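Local coordinates for cell division control protein Cdc48 (Mycobacterium smegmatis, PDB 5E7P) that probably binds and hydrolyses ATP as a member of the AAA ATPase family, and holds adenosine-5'-diphosphate in two pockets, at residues R288-D293 against T310-A315; G526-G531 against A628-D633. All blocks are in the same frame, centred on the assembly; numbering follows the deposited sequence.

The two contacts sit in different AAA modules of the same chain, on opposite sides of its centre. Interaction 1 belongs to the first module and interaction 2 to the second; their centres are 48 Å apart and their nearest atoms about 35 Å, so they do not touch. Each module carries its own ADP. Interaction 2 is part of the pocket itself, since 526-531 holds phosphates and Asn630 faces the same nucleotide. Interaction 1 lies back from its site: the side chain of Leu292 is about 14 Å from a bound ADP and about 11 Å from the side chain of the binding residue Ala277. One contact packs a helix on a sheet; the other joins two loops at neighbouring strand ends.

Interaction 1: residues R288-D293 against T310-A315; sequences RVVELD and TSAVAA
The NH2 of Arg288 reaches over to the backbone oxygen of Ala315, with 3.2 Å between NH2 and O and an N-H...O angle of 158°. This is the polar end of a beta-alpha-beta crossover: strand 289-293 leads, by way of the short helix 294-299 and then helix 302-319, into strand 321-326, its parallel neighbour in the sheet of the first AAA module. Ala315 O meets the guanidinium at its edge, almost in its plane, while NH2 for its part stands tilted out of the plane of the carbonyl. The arginine chain runs extended as far as CD and then bends at chi3 (-62°), which turns the guanidinium toward the helix. A second, weak bond from NH2 goes to Gly320 O, so the group bridges the C-terminal part of the helix and the link to the next strand.

Beyond this bond the contact is apolar. Strand and helix segments run nearly antiparallel, at 168°, with their axes 8.8 Å apart at closest approach. Small alanines on the helix face let it sit close: the CA atoms of Val290 and Ala312 are 6.6 Å apart. Val290 straddles the gap with both methyls. Its CG1, anti to the backbone N, lies 4.1 Å from Ala312 CB and also beside the carbonyl oxygen of that residue. CG2 turns instead to Ala315, whose CB is 4.5 Å away. Leu323 of strand 321-326 packs against both Val290 and Ala312, and His215 from a loop touches Val290, Leu292 and Ala315. Two residues along the strand, the leucine branch comes over the same alanine methyl: Leu292 CD1 is 3.8 Å from Ala312 CB, and Leu292 CG 3.9 Å from it.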
loop_
_atom_site.group_PDB
_atom_site.type_symbol
_atom_site.label_atom_id
_atom_site.label_comp_id
_atom_site.label_asym_id
_atom_site.label_seq_id
_atom_site.Cartn_x
_atom_site.Cartn_y
_atom_site.Cartn_z
ATOM N N ARG A 288 -10.243 -28.826 4.862
ATOM C CA ARG A 288 -11.450 -28.324 4.223
ATOM C C ARG A 288 -11.646 -26.874 4.658
ATOM O O ARG A 288 -11.560 -26.544 5.843
ATOM C CB ARG A 288 -12.678 -29.195 4.535
ATOM C CG ARG A 288 -13.272 -29.033 5.923
ATOM C CD ARG A 288 -14.415 -30.018 6.155
ATOM N NE ARG A 288 -15.531 -29.827 5.230
ATOM C CZ ARG A 288 -16.606 -29.092 5.492
ATOM N NH1 ARG A 288 -17.569 -28.982 4.587
ATOM N NH2 ARG A 288 -16.719 -28.465 6.657
ATOM N N VAL A 289 -11.868 -25.997 3.689
ATOM C CA VAL A 289 -11.951 -24.578 3.991
ATOM C C VAL A 289 -13.313 -24.000 3.653
ATOM O O VAL A 289 -13.801 -24.138 2.531
ATOM C CB VAL A 289 -10.862 -23.780 3.253
ATOM C CG1 VAL A 289 -10.907 -22.322 3.670
ATOM C CG2 VAL A 289 -9.501 -24.371 3.540
ATOM N N VAL A 290 -13.924 -23.359 4.640
ATOM C CA VAL A 290 -15.140 -22.599 4.417
ATOM C C VAL A 290 -14.746 -21.137 4.261
ATOM O O VAL A 290 -14.297 -20.500 5.215
ATOM C CB VAL A 290 -16.124 -22.757 5.584
ATOM C CG1 VAL A 290 -17.377 -21.927 5.338
ATOM C CG2 VAL A 290 -16.475 -24.226 5.775
ATOM N N GLU A 291 -14.903 -20.611 3.050
ATOM C CA GLU A 291 -14.410 -19.275 2.739
ATOM C C GLU A 291 -15.513 -18.260 2.446
ATOM O O GLU A 291 -16.417 -18.512 1.648
ATOM C CB GLU A 291 -13.427 -19.329 1.568
ATOM C CG GLU A 291 -12.819 -17.985 1.209
ATOM C CD GLU A 291 -11.743 -18.103 0.144
ATOM O OE1 GLU A 291 -11.337 -17.058 -0.407
ATOM O OE2 GLU A 291 -11.304 -19.239 -0.139
ATOM N N LEU A 292 -15.422 -17.111 3.107
ATOM C CA LEU A 292 -16.272 -15.967 2.807
ATOM C C LEU A 292 -15.414 -14.861 2.217
ATOM O O LEU A 292 -14.281 -14.646 2.652
ATOM C CB LEU A 292 -16.952 -15.440 4.073
ATOM C CG LEU A 292 -18.207 -16.139 4.595
ATOM C CD1 LEU A 292 -18.683 -15.464 5.869
ATOM C CD2 LEU A 292 -19.301 -16.120 3.545
ATOM N N ASP A 293 -15.953 -14.161 1.225
ATOM C CA ASP A 293 -15.302 -12.962 0.725
ATOM C C ASP A 293 -15.799 -11.765 1.522
ATOM O O ASP A 293 -16.926 -11.310 1.328
ATOM C CB ASP A 293 -15.574 -12.755 -0.766
ATOM C CG ASP A 293 -14.802 -11.577 -1.337
ATOM O OD1 ASP A 293 -13.628 -11.394 -0.952
ATOM O OD2 ASP A 293 -15.366 -10.829 -2.160
ATOM N N THR A 310 -23.550 -16.623 9.697
ATOM C CA THR A 310 -24.147 -17.694 10.489
ATOM C C THR A 310 -24.136 -19.014 9.726
ATOM O O THR A 310 -23.857 -20.070 10.292
ATOM C CB THR A 310 -25.597 -17.339 10.876
ATOM O OG1 THR A 310 -25.608 -16.088 11.577
ATOM C CG2 THR A 310 -26.225 -18.429 11.749
ATOM N N SER A 311 -24.437 -18.942 8.433
ATOM C CA SER A 311 -24.458 -20.121 7.578
ATOM C C SER A 311 -23.053 -20.688 7.408
ATOM O O SER A 311 -22.860 -21.902 7.363
ATOM C CB SER A 311 -25.063 -19.771 6.216
ATOM O OG SER A 311 -24.956 -20.854 5.311
ATOM N N ALA A 312 -22.074 -19.795 7.317
ATOM C CA ALA A 312 -20.682 -20.191 7.142
ATOM C C ALA A 312 -20.118 -20.835 8.404
ATOM O O ALA A 312 -19.341 -21.788 8.331
ATOM C CB ALA A 312 -19.844 -18.993 6.736
ATOM N N VAL A 313 -20.507 -20.307 9.560
ATOM C CA VAL A 313 -20.062 -20.852 10.839
ATOM C C VAL A 313 -20.642 -22.250 11.094
ATOM O O VAL A 313 -19.938 -23.155 11.554
ATOM C CB VAL A 313 -20.412 -19.898 12.003
ATOM C CG1 VAL A 313 -20.250 -20.596 13.348
ATOM C CG2 VAL A 313 -19.546 -18.650 11.937
ATOM N N ALA A 314 -21.922 -22.428 10.781
ATOM C CA ALA A 314 -22.572 -23.724 10.960
ATOM C C ALA A 314 -21.988 -24.783 10.024
ATOM O O ALA A 314 -21.997 -25.974 10.335
ATOM C CB ALA A 314 -24.075 -23.603 10.754
ATOM N N ALA A 315 -21.480 -24.341 8.878
ATOM C CA ALA A 315 -20.910 -25.252 7.892
ATOM C C ALA A 315 -19.519 -25.727 8.307
ATOM O O ALA A 315 -19.162 -26.888 8.100
ATOM C CB ALA A 315 -20.861 -24.591 6.526
#

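Interaction 2: residues G526-G531 against A628-D633; sequences GPPGCG and ATNRPD. With ADP (adenosine-5'-diphosphate), chain D.
At the second ADP site, Gly526 and Asn630 bring two loops together beside the phosphates. Their backbones run close: Gly526 N gives a weak hydrogen bond to Thr629 O, 3.5 Å away, and Asn630 CA points its hydrogen at Gly526 O, with 3.5 Å from CA to O. The asparagine CG stands beside its own backbone N (chi1 -61°), which swings the amide between Gly526 O, the ring of Pro528 and the beta-phosphate. The amide is probably flipped in the model, so its oxygen and nitrogen should not be told apart. Pro528 CG is 4.2 Å from Asn630 CG, the ring and the amide meeting at a slant.

Residues 526-531 begin the P-loop (Walker A motif), completed by Lys532 and Thr533, and Asn630 follows strand 623-629, where AAA ATPases carry the sensor-1 residue; its side chain also touches Lys532. The backbone of the P-loop curls round the diphosphate. Gly529 N donates to ADP O1B over 2.9 Å at 163°, and the Cys530 amide gives a weak bond to the alpha-phosphate O1A; Gly531 N also faces O1A, but at a modelled separation too short to be trusted. Just after Asn630, an ST turn fixes the chain's exit from the strand: Arg631 N donates to Thr629 OG1 at 2.9 Å.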
loop_
_atom_site.group_PDB
_atom_site.type_symbol
_atom_site.label_atom_id
_atom_site.label_comp_id
_atom_site.label_asym_id
_atom_site.label_seq_id
_atom_site.Cartn_x
_atom_site.Cartn_y
_atom_site.Cartn_z
ATOM N N GLY A 526 14.278 15.190 14.891
ATOM C CA GLY A 526 14.732 16.383 14.204
ATOM C C GLY A 526 13.606 17.384 14.052
ATOM O O GLY A 526 12.458 17.076 14.368
ATOM N N PRO A 527 13.928 18.594 13.570
ATOM C CA PRO A 527 12.914 19.623 13.317
ATOM C C PRO A 527 11.968 19.182 12.206
ATOM O O PRO A 527 12.361 18.368 11.369
ATOM C CB PRO A 527 13.744 20.829 12.871
ATOM C CG PRO A 527 15.015 20.249 12.356
ATOM C CD PRO A 527 15.278 19.038 13.190
ATOM N N PRO A 528 10.729 19.701 12.205
ATOM C CA PRO A 528 9.710 19.309 11.224
ATOM C C PRO A 528 10.143 19.578 9.786
ATOM O O PRO A 528 10.935 20.488 9.534
ATOM C CB PRO A 528 8.518 20.205 11.581
ATOM C CG PRO A 528 8.728 20.565 13.007
ATOM C CD PRO A 528 10.210 20.684 13.172
ATOM N N GLY A 529 9.621 18.782 8.859
ATOM C CA GLY A 529 9.886 18.963 7.444
ATOM C C GLY A 529 11.325 18.709 7.039
ATOM O O GLY A 529 11.815 19.305 6.082
ATOM N N CYS A 530 12.002 17.818 7.758
ATOM C CA CYS A 530 13.396 17.504 7.459
ATOM C C CYS A 530 13.608 16.033 7.113
ATOM O O CYS A 530 14.739 15.592 6.903
ATOM C CB CYS A 530 14.300 17.920 8.615
ATOM S SG CYS A 530 14.368 19.699 8.859
ATOM N N GLY A 531 12.515 15.278 7.063
ATOM C CA GLY A 531 12.545 13.921 6.548
ATOM C C GLY A 531 12.737 12.790 7.541
ATOM O O GLY A 531 12.943 11.648 7.136
ATOM N N ALA A 628 10.213 7.863 16.436
ATOM C CA ALA A 628 10.470 9.157 15.810
ATOM C C ALA A 628 9.682 10.265 16.493
ATOM O O ALA A 628 8.548 10.057 16.924
ATOM C CB ALA A 628 10.146 9.111 14.320
ATOM N N THR A 629 10.285 11.444 16.593
ATOM C CA THR A 629 9.622 12.578 17.226
ATOM C C THR A 629 10.271 13.911 16.860
ATOM O O THR A 629 11.464 13.970 16.570
ATOM C CB THR A 629 9.625 12.436 18.758
ATOM O OG1 THR A 629 8.961 13.562 19.346
ATOM C CG2 THR A 629 11.054 12.354 19.283
ATOM N N ASN A 630 9.479 14.978 16.874
ATOM C CA ASN A 630 10.015 16.323 16.699
ATOM C C ASN A 630 10.350 16.945 18.049
ATOM O O ASN A 630 11.031 17.968 18.121
ATOM C CB ASN A 630 9.029 17.218 15.941
ATOM C CG ASN A 630 8.732 16.708 14.540
ATOM O OD1 ASN A 630 9.618 16.652 13.682
ATOM N ND2 ASN A 630 7.477 16.338 14.300
ATOM N N ARG A 631 9.863 16.318 19.117
ATOM C CA ARG A 631 10.075 16.813 20.475
ATOM C C ARG A 631 10.503 15.691 21.418
ATOM O O ARG A 631 9.675 15.138 22.141
ATOM C CB ARG A 631 8.798 17.470 21.007
ATOM C CG ARG A 631 8.305 18.651 20.187
ATOM C CD ARG A 631 9.301 19.796 20.209
ATOM N NE ARG A 631 9.550 20.283 21.562
ATOM C CZ ARG A 631 8.766 21.144 22.205
ATOM N NH1 ARG A 631 7.671 21.612 21.620
ATOM N NH2 ARG A 631 9.073 21.534 23.435
ATOM N N PRO A 632 11.803 15.359 21.419
ATOM C CA PRO A 632 12.338 14.268 22.243
ATOM C C PRO A 632 12.267 14.562 23.740
ATOM O O PRO A 632 12.218 13.630 24.544
ATOM C CB PRO A 632 13.799 14.176 21.791
ATOM C CG PRO A 632 14.117 15.530 21.269
ATOM C CD PRO A 632 12.854 16.012 20.621
ATOM N N ASP A 633 12.256 15.840 24.105
ATOM C CA ASP A 633 12.236 16.232 25.511
ATOM C C ASP A 633 10.890 15.953 26.185
ATOM O O ASP A 633 10.774 16.015 27.409
ATOM C CB ASP A 633 12.611 17.709 25.667
ATOM C CG ASP A 633 11.794 18.617 24.766
ATOM O OD1 ASP A 633 11.583 18.259 23.587
ATOM O OD2 ASP A 633 11.361 19.689 25.240
HETATM P PB ADP D . 8.081 15.650 10.019
HETATM O O1B ADP D . 7.457 16.982 9.676
HETATM O O2B ADP D . 7.239 14.829 10.964
HETATM O O3B ADP D . 9.542 15.729 10.400
HETATM P PA ADP D . 9.169 14.775 7.513
HETATM O O1A ADP D . 10.333 15.623 7.966
HETATM O O2A ADP D . 9.382 13.331 7.150
HETATM O O3A ADP D . 8.001 14.829 8.627
HETATM O "O5'" ADP D . 8.533 15.482 6.214
HETATM C "C5'" ADP D . 7.493 14.857 5.465
HETATM C "C4'" ADP D . 7.471 15.451 4.059
HETATM O "O4'" ADP D . 8.598 16.308 3.849
HETATM C "C3'" ADP D . 7.538 14.366 2.997
HETATM O "O3'" ADP D . 6.247 14.131 2.429
HETATM C "C2'" ADP D . 8.496 14.888 1.945
HETATM O "O2'" ADP D . 7.779 15.268 0.766
HETATM C "C1'" ADP D . 9.172 16.108 2.552
HETATM N N9 ADP D . 10.616 15.808 2.691
HETATM C C8 ADP D . 11.287 15.742 3.856
HETATM N N7 ADP D . 12.596 15.444 3.655
HETATM C C5 ADP D . 12.779 15.313 2.330
HETATM C C6 ADP D . 13.923 15.004 1.443
HETATM N N6 ADP D . 15.155 14.771 1.954
HETATM N N1 ADP D . 13.694 14.961 0.112
HETATM C C2 ADP D . 12.469 15.189 -0.397
HETATM N N3 ADP D . 11.384 15.476 0.347
HETATM C C4 ADP D . 11.472 15.553 1.697
#